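Local coordinates for protein diaminopimelate decarboxylase (Psychromonas ingrahamii, PDB 4XG1) that probably catalyses the pyridoxal 5'-phosphate-dependent decarboxylation of meso-diaminopimelate to L-lysine, the last step of lysine biosynthesis, as a homodimer, at residues B[106-109]-B[110-113]; B[182-185]-B[186-189]; B[361-364]-B[365-368]. One frame throughout, in Å; residues are numbered along the deposited sequence.

Interaction 1: B[106-109]-B[110-113]; sequences GKTE and IEIS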
loop_
_atom_site.group_PDB
_atom_site.type_symbol
_atom_site.label_atom_id
_atom_site.label_comp_id
_atom_site.label_asym_id
_atom_site.label_seq_id
_atom_site.Cartn_x
_atom_site.Cartn_y
_atom_site.Cartn_z
ATOM N N GLY B 106 10.106 15.897 0.239
ATOM C CA GLY B 106 10.028 15.949 -1.230
ATOM C C GLY B 106 9.010 16.916 -1.749
ATOM O O GLY B 106 8.405 16.695 -2.806
ATOM N N LYS B 107 8.810 18.007 -1.042
ATOM C CA LYS B 107 7.773 18.994 -1.422
ATOM C C LYS B 107 8.054 19.556 -2.812
ATOM O O LYS B 107 9.166 20.013 -3.071
ATOM C CB LYS B 107 7.765 20.146 -0.424
ATOM C CG LYS B 107 7.516 19.738 1.017
ATOM C CD LYS B 107 7.459 20.952 1.910
ATOM C CE LYS B 107 7.423 20.611 3.387
ATOM N NZ LYS B 107 8.759 20.254 3.939
ATOM N N THR B 108 7.068 19.513 -3.699
ATOM C CA THR B 108 7.182 20.145 -5.049
ATOM C C THR B 108 6.825 21.635 -5.036
ATOM O O THR B 108 6.183 22.148 -4.095
ATOM C CB THR B 108 6.241 19.508 -6.085
ATOM O OG1 THR B 108 4.874 19.800 -5.748
ATOM C CG2 THR B 108 6.450 18.050 -6.149
ATOM N N GLU B 109 7.262 22.328 -6.076
ATOM C CA GLU B 109 7.000 23.773 -6.186
ATOM C C GLU B 109 5.503 24.028 -6.191
ATOM O O GLU B 109 5.011 24.941 -5.514
ATOM C CB GLU B 109 7.642 24.348 -7.453
ATOM C CG GLU B 109 9.159 24.313 -7.417
ATOM C CD GLU B 109 9.796 24.749 -8.713
ATOM O OE1 GLU B 109 9.686 25.956 -9.076
ATOM O OE2 GLU B 109 10.409 23.871 -9.373
ATOM N N ILE B 110 4.782 23.160 -6.900
ATOM C CA ILE B 110 3.330 23.228 -6.953
ATOM C C ILE B 110 2.695 23.134 -5.563
ATOM O O ILE B 110 1.801 23.915 -5.227
ATOM C CB ILE B 110 2.750 22.151 -7.884
ATOM C CG1 ILE B 110 3.117 22.500 -9.334
ATOM C CG2 ILE B 110 1.226 22.067 -7.741
ATOM C CD1 ILE B 110 2.648 21.492 -10.369
ATOM N N GLU B 111 3.174 22.205 -4.747
ATOM C CA GLU B 111 2.670 22.065 -3.393
ATOM C C GLU B 111 3.042 23.279 -2.573
ATOM O O GLU B 111 2.275 23.723 -1.747
ATOM C CB GLU B 111 3.219 20.789 -2.717
ATOM C CG GLU B 111 2.831 19.499 -3.415
ATOM C CD GLU B 111 3.357 18.247 -2.696
ATOM O OE1 GLU B 111 4.580 18.012 -2.759
ATOM O OE2 GLU B 111 2.538 17.503 -2.108
ATOM N N ILE B 112 4.250 23.767 -2.741
ATOM C CA ILE B 112 4.699 24.904 -1.920
ATOM C C ILE B 112 3.920 26.178 -2.246
ATOM O O ILE B 112 3.477 26.900 -1.352
ATOM C CB ILE B 112 6.179 25.178 -2.116
ATOM C CG1 ILE B 112 7.014 24.030 -1.527
ATOM C CG2 ILE B 112 6.560 26.462 -1.411
ATOM C CD1 ILE B 112 8.343 23.834 -2.236
ATOM N N SER B 113 3.725 26.412 -3.538
ATOM C CA SER B 113 2.826 27.449 -3.991
ATOM C C SER B 113 1.416 27.343 -3.416
ATOM O O SER B 113 0.854 28.316 -2.920
ATOM C CB SER B 113 2.758 27.399 -5.499
ATOM O OG SER B 113 1.998 28.501 -5.945
HETATM O O HOH W 1 5.894 15.808 -3.044
#
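Thr108 and Glu111 hold each other reciprocally at the first turn of helix 109-117, which identifies a capping box with Thr108 as N-cap. In one direction Thr108 OG1 accepts the backbone N-H of Glu111 at 3.1 Å; chi1 of 68° sets OG1 between the backbone N and the carbonyl carbon, facing that N-H. In the other, Thr108 N donates a hydrogen bond to Glu111 OE1 at 3.1 Å, nearly straight (174°) and received on the anti lone pair of the carboxylate. The two side chains cross obliquely, and the Glu111 CG methylene passes close by OG1. Water 1 lies 2.6 Å from Glu111 OE1 and 2.7 Å from Gly106 O. The other oxygen, OE2, accepts from Val84 N, so both ends of the carboxylate have partners. With an alanine at Glu111, the Thr108 amide is likely to lose its acceptor and Val84 N its side-chain partner.

Beyond the cap, Ile112 N bonds to Thr108 O at 2.9 Å, and Ser113 N reaches Glu109 O at 2.8 Å. CG1 and CD1 of Ile112 both come 3.3 Å from Thr108 O, and CG1 also meets Lys107 CB at 4.1 Å. Lys107 sends its amine elsewhere, into a salt bridge with Glu130. Ile112 and Glu109 both touch Arg133 and Val137 of helix 128-140, while Thr108 packs on Glu291 of the second subunit. The segment thus carries the chain from strand 100-102 into helix 109-117, beside helix 128-140.

Interaction 2: B[182-185]-B[186-189]; sequences VYKI and ASDL. With K (potassium ion), chain O.
Ala186 packs its methyl against the preceding turn, CB lying 3.5 Å from Tyr183 O, on the buried side of helix 179-188. Here the helical i to i+4 bonds are intact: Ala186 N bonds to Val182 O at 2.9 Å and Ser187 N to Tyr183 O at 3.0 Å. Ala186 also meets Ile147 and Ile194, whereas Tyr183 runs inward to hydrogen-bond Gly196 O and Ile149 N through its hydroxyl. Val182 touches Ile149 and, on helix 128-140, Ile128.

These neighbours place the helix against parallel strands 145-152 and 192-198, as one of the outer helices of the alpha/beta (TIM) barrel that carries the cofactor site. At its C-terminal end, a potassium ion binds the carbonyl oxygens Ser187 O and Leu189 O, each at 3.1 Å, together with Leu192 O and water 2. The Leu189 carbonyl points almost straight at the cation, while Ser187 O meets it from the side, just where the helix gives way to the loop leading into strand 192-198.

The outer side is looser. A chi1 of 178° swings Lys184 CG away from the main-chain N; the side chain then runs out along the surface, crosses Asp188 and bends at its last torsion, which brings NZ to Asp188 OD2 in a salt bridge that is long at 3.5 Å. Both residues are exposed, in contrast to Ala186. Between these extremes, Ile185 and Leu189 run alongside each other in the same direction, Ile185 CG2 touching Leu189 CD1 at 3.9 Å, while Tyr132 and Asn135 of helix 128-140 meet Ile185 and Leu189, respectively.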
loop_
_atom_site.group_PDB
_atom_site.type_symbol
_atom_site.label_atom_id
_atom_site.label_comp_id
_atom_site.label_asym_id
_atom_site.label_seq_id
_atom_site.Cartn_x
_atom_site.Cartn_y
_atom_site.Cartn_z
ATOM N N VAL B 182 22.637 26.097 8.610
ATOM C CA VAL B 182 21.526 26.162 7.664
ATOM C C VAL B 182 20.525 27.203 8.148
ATOM O O VAL B 182 19.886 27.864 7.339
ATOM C CB VAL B 182 20.832 24.793 7.358
ATOM C CG1 VAL B 182 21.809 23.773 6.782
ATOM C CG2 VAL B 182 20.144 24.232 8.581
ATOM N N TYR B 183 20.369 27.315 9.456
ATOM C CA TYR B 183 19.523 28.347 9.991
ATOM C C TYR B 183 20.033 29.690 9.530
ATOM O O TYR B 183 19.260 30.622 9.336
ATOM C CB TYR B 183 19.458 28.283 11.502
ATOM C CG TYR B 183 18.193 27.638 11.944
ATOM C CD1 TYR B 183 17.004 28.336 11.931
ATOM C CD2 TYR B 183 18.162 26.300 12.362
ATOM C CE1 TYR B 183 15.818 27.743 12.358
ATOM C CE2 TYR B 183 16.974 25.701 12.773
ATOM C CZ TYR B 183 15.808 26.424 12.763
ATOM O OH TYR B 183 14.636 25.862 13.199
ATOM N N LYS B 184 21.349 29.772 9.359
ATOM C CA LYS B 184 21.977 30.979 8.891
ATOM C C LYS B 184 21.528 31.245 7.491
ATOM O O LYS B 184 21.052 32.323 7.188
ATOM C CB LYS B 184 23.505 30.850 8.939
ATOM C CG LYS B 184 24.274 32.068 8.410
ATOM C CD LYS B 184 25.619 32.213 9.127
ATOM C CE LYS B 184 26.330 33.577 8.861
ATOM N NZ LYS B 184 25.757 34.412 7.748
ATOM N N ILE B 185 21.737 30.266 6.626
ATOM C CA ILE B 185 21.372 30.370 5.214
ATOM C C ILE B 185 19.937 30.822 5.071
ATOM O O ILE B 185 19.622 31.645 4.221
ATOM C CB ILE B 185 21.528 29.017 4.506
ATOM C CG1 ILE B 185 23.018 28.671 4.359
ATOM C CG2 ILE B 185 20.873 29.049 3.135
ATOM C CD1 ILE B 185 23.310 27.245 3.924
ATOM N N ALA B 186 19.070 30.293 5.924
ATOM C CA ALA B 186 17.678 30.675 5.918
ATOM C C ALA B 186 17.530 32.156 6.235
ATOM O O ALA B 186 16.787 32.864 5.554
ATOM C CB ALA B 186 16.894 29.850 6.931
ATOM N N SER B 187 18.199 32.608 7.301
ATOM C CA SER B 187 18.178 34.027 7.701
ATOM C C SER B 187 18.599 34.897 6.512
ATOM O O SER B 187 17.936 35.863 6.181
ATOM C CB SER B 187 19.095 34.300 8.886
ATOM O OG SER B 187 20.411 34.345 8.412
ATOM N N ASP B 188 19.665 34.504 5.833
ATOM C CA ASP B 188 20.140 35.233 4.655
ATOM C C ASP B 188 19.158 35.242 3.502
ATOM O O ASP B 188 19.327 36.005 2.548
ATOM C CB ASP B 188 21.474 34.656 4.145
ATOM C CG ASP B 188 22.652 34.953 5.082
ATOM O OD1 ASP B 188 22.527 35.841 5.977
ATOM O OD2 ASP B 188 23.705 34.283 4.901
ATOM N N LEU B 189 18.173 34.361 3.526
ATOM C CA LEU B 189 17.232 34.326 2.431
ATOM C C LEU B 189 16.090 35.256 2.746
ATOM O O LEU B 189 15.579 35.323 3.904
ATOM C CB LEU B 189 16.778 32.904 2.132
ATOM C CG LEU B 189 17.909 32.064 1.528
ATOM C CD1 LEU B 189 17.615 30.581 1.713
ATOM C CD2 LEU B 189 18.145 32.403 0.069
HETATM K K K O . 14.955 35.433 6.982
HETATM O O HOH W 2 14.182 35.236 9.507
#

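Interaction 3: B[361-364]-B[365-368]; sequences ALAE and GDYL
Asp366 OD2 takes the backbone N-H of Ala363 at 2.6 Å, and that donor stands 38° out of the carboxylate plane. The bond is nearly straight. The first torsion of Asp366 puts its carboxylate beside its own backbone N, folded back over the chain that precedes it. That backbone N closes the loop in return, bonding to Ala363 O at 3.0 Å, so side chain and main chain of Asp366 both hold Ala363. The other carboxylate oxygen, OD1, forms a salt bridge with Arg336 and accepts from water 3 at 3.2 Å.

Next to the turn, Leu362 and Leu368 cross at about a right angle, their CD2 methyls meeting at 3.8 Å. Leu368 also packs on Val290 of strand 284-294, and Glu364 OE2 accepts a hydrogen bond from Leu293 N of the same strand.

Gly365 has phi 97° and psi -16°, where a side chain would clash with the carbonyl oxygen of Glu364. With Glu364 before it in the polyproline region, and with the Ala363 O to Asp366 N bond, these angles define a type II beta turn from Ala363 to Asp366, with glycine at its third position, joining strand 353-361 to strand 367-371.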
loop_
_atom_site.group_PDB
_atom_site.type_symbol
_atom_site.label_atom_id
_atom_site.label_comp_id
_atom_site.label_asym_id
_atom_site.label_seq_id
_atom_site.Cartn_x
_atom_site.Cartn_y
_atom_site.Cartn_z
ATOM N N ALA B 361 -12.181 -19.531 18.483
ATOM C CA ALA B 361 -13.322 -20.413 18.346
ATOM C C ALA B 361 -14.203 -19.847 17.249
ATOM O O ALA B 361 -14.963 -18.884 17.470
ATOM C CB ALA B 361 -14.095 -20.468 19.658
ATOM N N LEU B 362 -14.091 -20.452 16.081
ATOM C CA LEU B 362 -14.663 -19.897 14.868
ATOM C C LEU B 362 -15.580 -20.857 14.114
ATOM O O LEU B 362 -15.275 -22.041 13.957
ATOM C CB LEU B 362 -13.531 -19.541 13.894
ATOM C CG LEU B 362 -12.453 -18.557 14.323
ATOM C CD1 LEU B 362 -11.476 -18.346 13.176
ATOM C CD2 LEU B 362 -13.061 -17.254 14.770
ATOM N N ALA B 363 -16.692 -20.337 13.616
ATOM C CA ALA B 363 -17.421 -21.016 12.534
ATOM C C ALA B 363 -17.404 -20.120 11.298
ATOM O O ALA B 363 -17.423 -18.884 11.419
ATOM C CB ALA B 363 -18.853 -21.289 12.944
ATOM N N GLU B 364 -17.407 -20.762 10.138
ATOM C CA GLU B 364 -17.551 -20.082 8.876
ATOM C C GLU B 364 -18.769 -19.202 8.968
ATOM O O GLU B 364 -19.760 -19.579 9.588
ATOM C CB GLU B 364 -17.660 -21.067 7.727
ATOM C CG GLU B 364 -16.445 -21.976 7.639
ATOM C CD GLU B 364 -16.400 -22.771 6.368
ATOM O OE1 GLU B 364 -17.453 -22.896 5.708
ATOM O OE2 GLU B 364 -15.321 -23.287 6.002
ATOM N N GLY B 365 -18.642 -17.965 8.465
ATOM C CA GLY B 365 -19.706 -16.974 8.530
ATOM C C GLY B 365 -19.579 -16.013 9.653
ATOM O O GLY B 365 -20.220 -14.976 9.655
ATOM N N ASP B 366 -18.747 -16.323 10.628
ATOM C CA ASP B 366 -18.531 -15.401 11.766
ATOM C C ASP B 366 -17.817 -14.102 11.352
ATOM O O ASP B 366 -16.984 -14.103 10.447
ATOM C CB ASP B 366 -17.668 -16.088 12.838
ATOM C CG ASP B 366 -18.442 -17.079 13.686
ATOM O OD1 ASP B 366 -19.678 -16.913 13.816
ATOM O OD2 ASP B 366 -17.805 -18.040 14.232
ATOM N N TYR B 367 -18.083 -13.044 12.102
ATOM C CA TYR B 367 -17.391 -11.791 11.966
ATOM C C TYR B 367 -16.247 -11.653 12.984
ATOM O O TYR B 367 -16.415 -11.950 14.158
ATOM C CB TYR B 367 -18.358 -10.641 12.184
ATOM C CG TYR B 367 -19.325 -10.470 11.072
ATOM C CD1 TYR B 367 -18.886 -10.165 9.796
ATOM C CD2 TYR B 367 -20.683 -10.576 11.284
ATOM C CE1 TYR B 367 -19.774 -9.992 8.746
ATOM C CE2 TYR B 367 -21.581 -10.409 10.244
ATOM C CZ TYR B 367 -21.113 -10.119 8.968
ATOM O OH TYR B 367 -21.984 -9.943 7.922
ATOM N N LEU B 368 -15.083 -11.193 12.529
ATOM C CA LEU B 368 -13.957 -10.867 13.406
ATOM C C LEU B 368 -13.622 -9.396 13.333
ATOM O O LEU B 368 -13.903 -8.731 12.365
ATOM C CB LEU B 368 -12.736 -11.652 13.012
ATOM C CG LEU B 368 -12.844 -13.157 13.162
ATOM C CD1 LEU B 368 -11.627 -13.855 12.611
ATOM C CD2 LEU B 368 -12.994 -13.463 14.635
HETATM O O HOH W 3 -20.991 -18.269 11.215
#

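Overall arrangement
Along the chain the contacts come in series: interaction 1, interaction 2, then interaction 3. The first two belong to the pyridoxal-binding TIM-barrel domain, on helices 109-117 and 179-188; their centres are about 20 Å apart, and both touch helix 128-140, although nearest atoms stay about 12 Å from each other. Interaction 3 lies on the opposite side of the chain's centre, in the mixed sheet, its centre about 48 Å from that of interaction 1 and about 61 Å from that of interaction 2. The set therefore samples both halves of the subunit: two helix ends on the barrel, with the side chain of Lys107 about 9 Å from the bound cofactor adduct, and a turn between strands.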